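PDB 6SQX: peptide-binding protein, which probably acts as a secreted cysteine endopeptidase of the NlpC/P60 family that cleaves the peptidoglycan of competing bacteria. Local coordinates for residues T393-G401 with V410-W418. Residues are numbered along the deposited sequence; the frame is centred on the assembly and turned at random.
Sequences TSHIGLYMG and VAIMFNAPW. With EDO (1,2-ethanediol), chain J; EDO (1,2-ethanediol), chain L.
In the antiparallel hairpin of strands 395-405 and 408-415, within the NlpC/P60 domain, His395 and Asn415 meet where the two strands begin to part. His395 NE2 donates to Asn415 OD1 at 2.7 Å, the oxygen lying almost in the ring plane and receiving the hydrogen on a lone pair. That in-plane bond should restrain the rotation of the imidazole. Ring and amide planes are turned 70° apart, and the two groups do not stack. Asn415 has CG between its backbone N and carbonyl carbon (chi1 71°), which swings the amide across the hairpin to the histidine; its ND2 is held by Thr440 OG1 on the neighbouring strand. The pairing is consistent with the second and third members of the Cys-His-polar triad of NlpC/P60 peptidases, whose nucleophile here would be Cys324, found oxidised to the sulfonic acid. An ethanediol lies over one face of the imidazole, its C1 3.7 Å above the plane, while Met413 CE and Ala416 O approach the edge.

Opposite Asn415 the other strand carries Gly397, and Asn415 CB comes to 3.7 Å from Gly397 CA. A water takes over the pairing here, donating to Ile396 O and accepting from Ala416 N. Farther along, Leu398 N donates to Phe414 O at 2.8 Å, nearly straight (177°), and Phe414 N returns a bond to Leu398 O. Their side chains share the face packed against helix 326-334, Leu398 on Phe332 and Phe414 on Leu327 and Leu331. With CG anti to its carbonyl carbon and chi2 extended, Met400 brings SD to 3.6 Å from Phe414 CB, and Met400 CB rests 3.7 Å from Ile412 CD1.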
ATOM      1  N   THR A 393      -7.389  -1.715 -13.433  1.00 25.15           N
ATOM      2  CA  THR A 393      -5.956  -1.743 -13.231  1.00 23.58           C
ATOM      3  C   THR A 393      -5.569  -2.981 -12.440  1.00 23.65           C
ATOM      4  O   THR A 393      -6.247  -3.379 -11.492  1.00 26.20           O
ATOM      5  CB  THR A 393      -5.454  -0.468 -12.489  1.00 24.90           C
ATOM      6  OG1 THR A 393      -6.156  -0.330 -11.254  1.00 26.39           O
ATOM      7  CG2 THR A 393      -5.650   0.805 -13.359  1.00 24.60           C
ATOM      8  N   SER A 394      -4.458  -3.588 -12.845  1.00 21.98           N
ATOM      9  CA  SER A 394      -3.888  -4.709 -12.120  1.00 22.45           C
ATOM     10  C   SER A 394      -2.406  -4.538 -11.825  1.00 21.01           C
ATOM     11  O   SER A 394      -1.809  -5.434 -11.230  1.00 21.36           O
ATOM     12  CB  SER A 394      -4.128  -6.007 -12.887  1.00 26.82           C
ATOM     13  OG  SER A 394      -3.693  -5.860 -14.205  1.00 29.48           O
ATOM     14  N   HIS A 395      -1.814  -3.412 -12.186  1.00 19.61           N
ATOM     15  CA  HIS A 395      -0.446  -3.106 -11.787  1.00 18.85           C
ATOM     16  C   HIS A 395      -0.262  -1.597 -11.812  1.00 20.10           C
ATOM     17  O   HIS A 395      -0.958  -0.888 -12.554  1.00 19.23           O
ATOM     18  CB  HIS A 395       0.607  -3.765 -12.694  1.00 18.66           C
ATOM     19  CG  HIS A 395       1.994  -3.637 -12.148  1.00 18.01           C
ATOM     20  ND1 HIS A 395       2.316  -4.016 -10.858  1.00 18.47           N
ATOM     21  CD2 HIS A 395       3.115  -3.105 -12.689  1.00 18.59           C
ATOM     22  CE1 HIS A 395       3.599  -3.757 -10.644  1.00 18.95           C
ATOM     23  NE2 HIS A 395       4.103  -3.200 -11.730  1.00 19.69           N
ATOM     24  N   ILE A 396       0.661  -1.097 -10.980  1.00 18.62           N
ATOM     25  CA  ILE A 396       0.964   0.327 -10.990  1.00 18.32           C
ATOM     26  C   ILE A 396       2.423   0.486 -10.571  1.00 17.44           C
ATOM     27  O   ILE A 396       2.953  -0.330  -9.801  1.00 18.70           O
ATOM     28  CB  ILE A 396      -0.047   1.108 -10.095  1.00 18.39           C
ATOM     29  CG1 ILE A 396       0.074   2.620 -10.292  1.00 18.09           C
ATOM     30  CG2 ILE A 396       0.127   0.722  -8.596  1.00 19.63           C
ATOM     31  CD1 ILE A 396      -1.177   3.352  -9.708  1.00 18.56           C
ATOM     32  N   GLY A 397       3.067   1.538 -11.072  1.00 17.57           N
ATOM     33  CA  GLY A 397       4.416   1.881 -10.636  1.00 16.99           C
ATOM     34  C   GLY A 397       4.658   3.373 -10.739  1.00 18.25           C
ATOM     35  O   GLY A 397       3.818   4.132 -11.254  1.00 19.77           O
ATOM     36  N   LEU A 398       5.802   3.815 -10.228  1.00 17.52           N
ATOM     37  CA  LEU A 398       6.180   5.226 -10.210  1.00 17.98           C
ATOM     38  C   LEU A 398       7.156   5.491 -11.353  1.00 17.74           C
ATOM     39  O   LEU A 398       8.294   5.020 -11.318  1.00 18.54           O
ATOM     40  CB  LEU A 398       6.815   5.598  -8.864  1.00 18.56           C
ATOM     41  CG  LEU A 398       7.315   7.045  -8.755  1.00 18.54           C
ATOM     42  CD1 LEU A 398       6.125   7.994  -8.872  1.00 18.60           C
ATOM     43  CD2 LEU A 398       8.094   7.244  -7.454  1.00 18.80           C
ATOM     44  N   TYR A 399       6.720   6.220 -12.377  1.00 19.33           N
ATOM     45  CA  TYR A 399       7.595   6.578 -13.493  1.00 20.11           C
ATOM     46  C   TYR A 399       8.839   7.298 -12.993  1.00 19.74           C
ATOM     47  O   TYR A 399       8.745   8.227 -12.189  1.00 21.51           O
ATOM     48  CB  TYR A 399       6.811   7.529 -14.396  1.00 21.58           C
ATOM     49  CG  TYR A 399       7.558   8.040 -15.609  1.00 22.63           C
ATOM     50  CD1 TYR A 399       7.937   7.177 -16.637  1.00 24.49           C
ATOM     51  CD2 TYR A 399       7.836   9.399 -15.759  1.00 23.28           C
ATOM     52  CE1 TYR A 399       8.604   7.661 -17.781  1.00 25.05           C
ATOM     53  CE2 TYR A 399       8.482   9.889 -16.890  1.00 24.33           C
ATOM     54  CZ  TYR A 399       8.865   9.025 -17.900  1.00 25.59           C
ATOM     55  OH  TYR A 399       9.500   9.547 -19.002  1.00 28.25           O
ATOM     56  N   MET A 400      10.016   6.864 -13.476  1.00 20.31           N
ATOM     57  CA  MET A 400      11.289   7.454 -13.060  1.00 21.40           C
ATOM     58  C   MET A 400      12.059   8.071 -14.221  1.00 22.71           C
ATOM     59  O   MET A 400      13.207   8.451 -14.043  1.00 25.54           O
ATOM     60  CB  MET A 400      12.173   6.431 -12.336  1.00 21.51           C
ATOM     61  CG  MET A 400      11.737   6.217 -10.890  1.00 21.56           C
ATOM     62  SD  MET A 400      12.723   4.898 -10.108  1.00 23.08           S
ATOM     63  CE  MET A 400      14.415   5.541 -10.271  1.00 21.68           C
ATOM     64  N   GLY A 401      11.449   8.222 -15.396  1.00 23.64           N
ATOM     65  CA  GLY A 401      12.197   8.736 -16.531  1.00 25.59           C
ATOM     66  C   GLY A 401      12.725   7.633 -17.432  1.00 25.38           C
ATOM     67  O   GLY A 401      12.017   6.645 -17.692  1.00 24.88           O
ATOM     68  N   VAL A 410      15.240   3.397 -22.670  1.00 28.40           N
ATOM     69  CA  VAL A 410      14.013   2.759 -22.206  1.00 26.40           C
ATOM     70  C   VAL A 410      13.429   3.553 -21.046  1.00 23.49           C
ATOM     71  O   VAL A 410      14.161   4.146 -20.246  1.00 24.66           O
ATOM     72  CB  VAL A 410      14.209   1.267 -21.827  1.00 27.47           C
ATOM     73  CG1 VAL A 410      14.831   0.483 -23.009  1.00 28.69           C
ATOM     74  CG2 VAL A 410      15.022   1.096 -20.546  1.00 27.11           C
ATOM     75  N   ALA A 411      12.103   3.601 -20.984  1.00 22.41           N
ATOM     76  CA  ALA A 411      11.417   4.173 -19.833  1.00 22.99           C
ATOM     77  C   ALA A 411      11.452   3.197 -18.647  1.00 23.53           C
ATOM     78  O   ALA A 411      11.392   1.977 -18.827  1.00 23.83           O
ATOM     79  CB  ALA A 411       9.977   4.502 -20.213  1.00 24.16           C
ATOM     80  N   ILE A 412      11.518   3.746 -17.418  1.00 22.08           N
ATOM     81  CA  ILE A 412      11.692   2.941 -16.204  1.00 21.32           C
ATOM     82  C   ILE A 412      10.707   3.354 -15.112  1.00 20.69           C
ATOM     83  O   ILE A 412      10.142   4.457 -15.127  1.00 21.24           O
ATOM     84  CB  ILE A 412      13.138   3.004 -15.652  1.00 22.72           C
ATOM     85  CG1 ILE A 412      13.490   4.471 -15.345  1.00 24.38           C
ATOM     86  CG2 ILE A 412      14.149   2.441 -16.673  1.00 22.38           C
ATOM     87  CD1 ILE A 412      14.625   4.645 -14.387  1.00 27.30           C
ATOM     88  N   MET A 413      10.503   2.445 -14.154  1.00 19.54           N
ATOM     89  CA  MET A 413       9.614   2.739 -13.038  1.00 18.30           C
ATOM     90  C   MET A 413      10.080   2.021 -11.774  1.00 18.14           C
ATOM     91  O   MET A 413      10.690   0.945 -11.821  1.00 18.50           O
ATOM     92  CB  MET A 413       8.152   2.343 -13.376  1.00 18.70           C
ATOM     93  CG  MET A 413       8.057   0.844 -13.821  1.00 19.67           C
ATOM     94  SD  MET A 413       6.306   0.385 -13.942  1.00 20.54           S
ATOM     95  CE  MET A 413       6.427  -1.265 -14.594  1.00 20.31           C
ATOM     96  N   PHE A 414       9.742   2.614 -10.636  1.00 17.91           N
ATOM     97  CA  PHE A 414       9.922   1.989  -9.328  1.00 17.68           C
ATOM     98  C   PHE A 414       8.627   1.251  -9.022  1.00 16.75           C
ATOM     99  O   PHE A 414       7.538   1.860  -9.105  1.00 17.24           O
ATOM    100  CB  PHE A 414      10.158   3.088  -8.294  1.00 18.48           C
ATOM    101  CG  PHE A 414      10.170   2.611  -6.874  1.00 18.03           C
ATOM    102  CD1 PHE A 414      11.154   1.736  -6.418  1.00 18.55           C
ATOM    103  CD2 PHE A 414       9.263   3.126  -5.950  1.00 19.39           C
ATOM    104  CE1 PHE A 414      11.192   1.341  -5.067  1.00 18.54           C
ATOM    105  CE2 PHE A 414       9.307   2.743  -4.615  1.00 19.99           C
ATOM    106  CZ  PHE A 414      10.282   1.858  -4.165  1.00 18.88           C
ATOM    107  N   ASN A 415       8.685  -0.050  -8.732  1.00 16.59           N
ATOM    108  CA  ASN A 415       7.433  -0.784  -8.582  1.00 16.70           C
ATOM    109  C   ASN A 415       7.650  -2.097  -7.844  1.00 16.33           C
ATOM    110  O   ASN A 415       8.791  -2.551  -7.678  1.00 17.10           O
ATOM    111  CB  ASN A 415       6.731  -0.958  -9.956  1.00 17.82           C
ATOM    112  CG  ASN A 415       7.435  -1.946 -10.923  1.00 16.89           C
ATOM    113  OD1 ASN A 415       6.814  -2.862 -11.462  1.00 18.02           O
ATOM    114  ND2 ASN A 415       8.719  -1.732 -11.177  1.00 18.90           N
ATOM    115  N   ALA A 416       6.550  -2.705  -7.391  1.00 17.05           N
ATOM    116  CA  ALA A 416       6.540  -4.016  -6.759  1.00 16.10           C
ATOM    117  C   ALA A 416       5.676  -4.911  -7.635  1.00 15.73           C
ATOM    118  O   ALA A 416       4.446  -4.904  -7.510  1.00 17.74           O
ATOM    119  CB  ALA A 416       5.974  -3.964  -5.331  1.00 16.55           C
ATOM    120  N   PRO A 417       6.268  -5.665  -8.554  1.00 17.45           N
ATOM    121  CA  PRO A 417       5.491  -6.578  -9.395  1.00 18.46           C
ATOM    122  C   PRO A 417       5.596  -8.007  -8.895  1.00 18.10           C
ATOM    123  O   PRO A 417       6.656  -8.392  -8.376  1.00 21.03           O
ATOM    124  CB  PRO A 417       6.194  -6.460 -10.743  1.00 19.23           C
ATOM    125  CG  PRO A 417       7.671  -6.269 -10.378  1.00 20.23           C
ATOM    126  CD  PRO A 417       7.653  -5.488  -9.029  1.00 18.86           C
ATOM    127  N   TRP A 418       4.566  -8.825  -9.081  1.00 18.29           N
ATOM    128  CA  TRP A 418       4.687 -10.238  -8.803  1.00 17.08           C
ATOM    129  C   TRP A 418       5.316 -10.960  -9.978  1.00 18.02           C
ATOM    130  O   TRP A 418       6.353 -11.607  -9.835  1.00 20.14           O
ATOM    131  CB  TRP A 418       3.309 -10.860  -8.477  1.00 17.75           C
ATOM    132  CG  TRP A 418       3.433 -12.338  -8.311  1.00 18.11           C
ATOM    133  CD1 TRP A 418       3.008 -13.313  -9.158  1.00 19.06           C
ATOM    134  CD2 TRP A 418       4.126 -13.006  -7.235  1.00 18.12           C
ATOM    135  NE1 TRP A 418       3.342 -14.572  -8.658  1.00 18.76           N
ATOM    136  CE2 TRP A 418       4.062 -14.394  -7.492  1.00 19.49           C
ATOM    137  CE3 TRP A 418       4.807 -12.558  -6.088  1.00 18.79           C
ATOM    138  CZ2 TRP A 418       4.601 -15.337  -6.625  1.00 20.03           C
ATOM    139  CZ3 TRP A 418       5.365 -13.492  -5.242  1.00 20.77           C
ATOM    140  CH2 TRP A 418       5.261 -14.877  -5.518  1.00 20.81           C
TER
HETATM  141  C1  EDO J 508       3.505  -7.133 -12.612  1.00 35.98           C
HETATM  142  O1  EDO J 508       2.988  -8.128 -11.713  1.00 35.09           O
HETATM  143  C2  EDO J 508       2.639  -6.888 -13.843  1.00 34.51           C
HETATM  144  O2  EDO J 508       2.521  -8.116 -14.580  1.00 39.34           O
HETATM  145  C1  EDO L 510      -0.753  -5.927 -15.931  1.00 43.93           C
HETATM  146  O1  EDO L 510      -1.307  -6.790 -14.933  1.00 54.67           O
HETATM  147  C2  EDO L 510      -1.217  -6.383 -17.310  1.00 50.85           C
HETATM  148  O2  EDO L 510      -2.648  -6.329 -17.380  1.00 50.91           O
HETATM  149  O   HOH W   1       4.484  -0.650  -7.535  1.00 17.31           O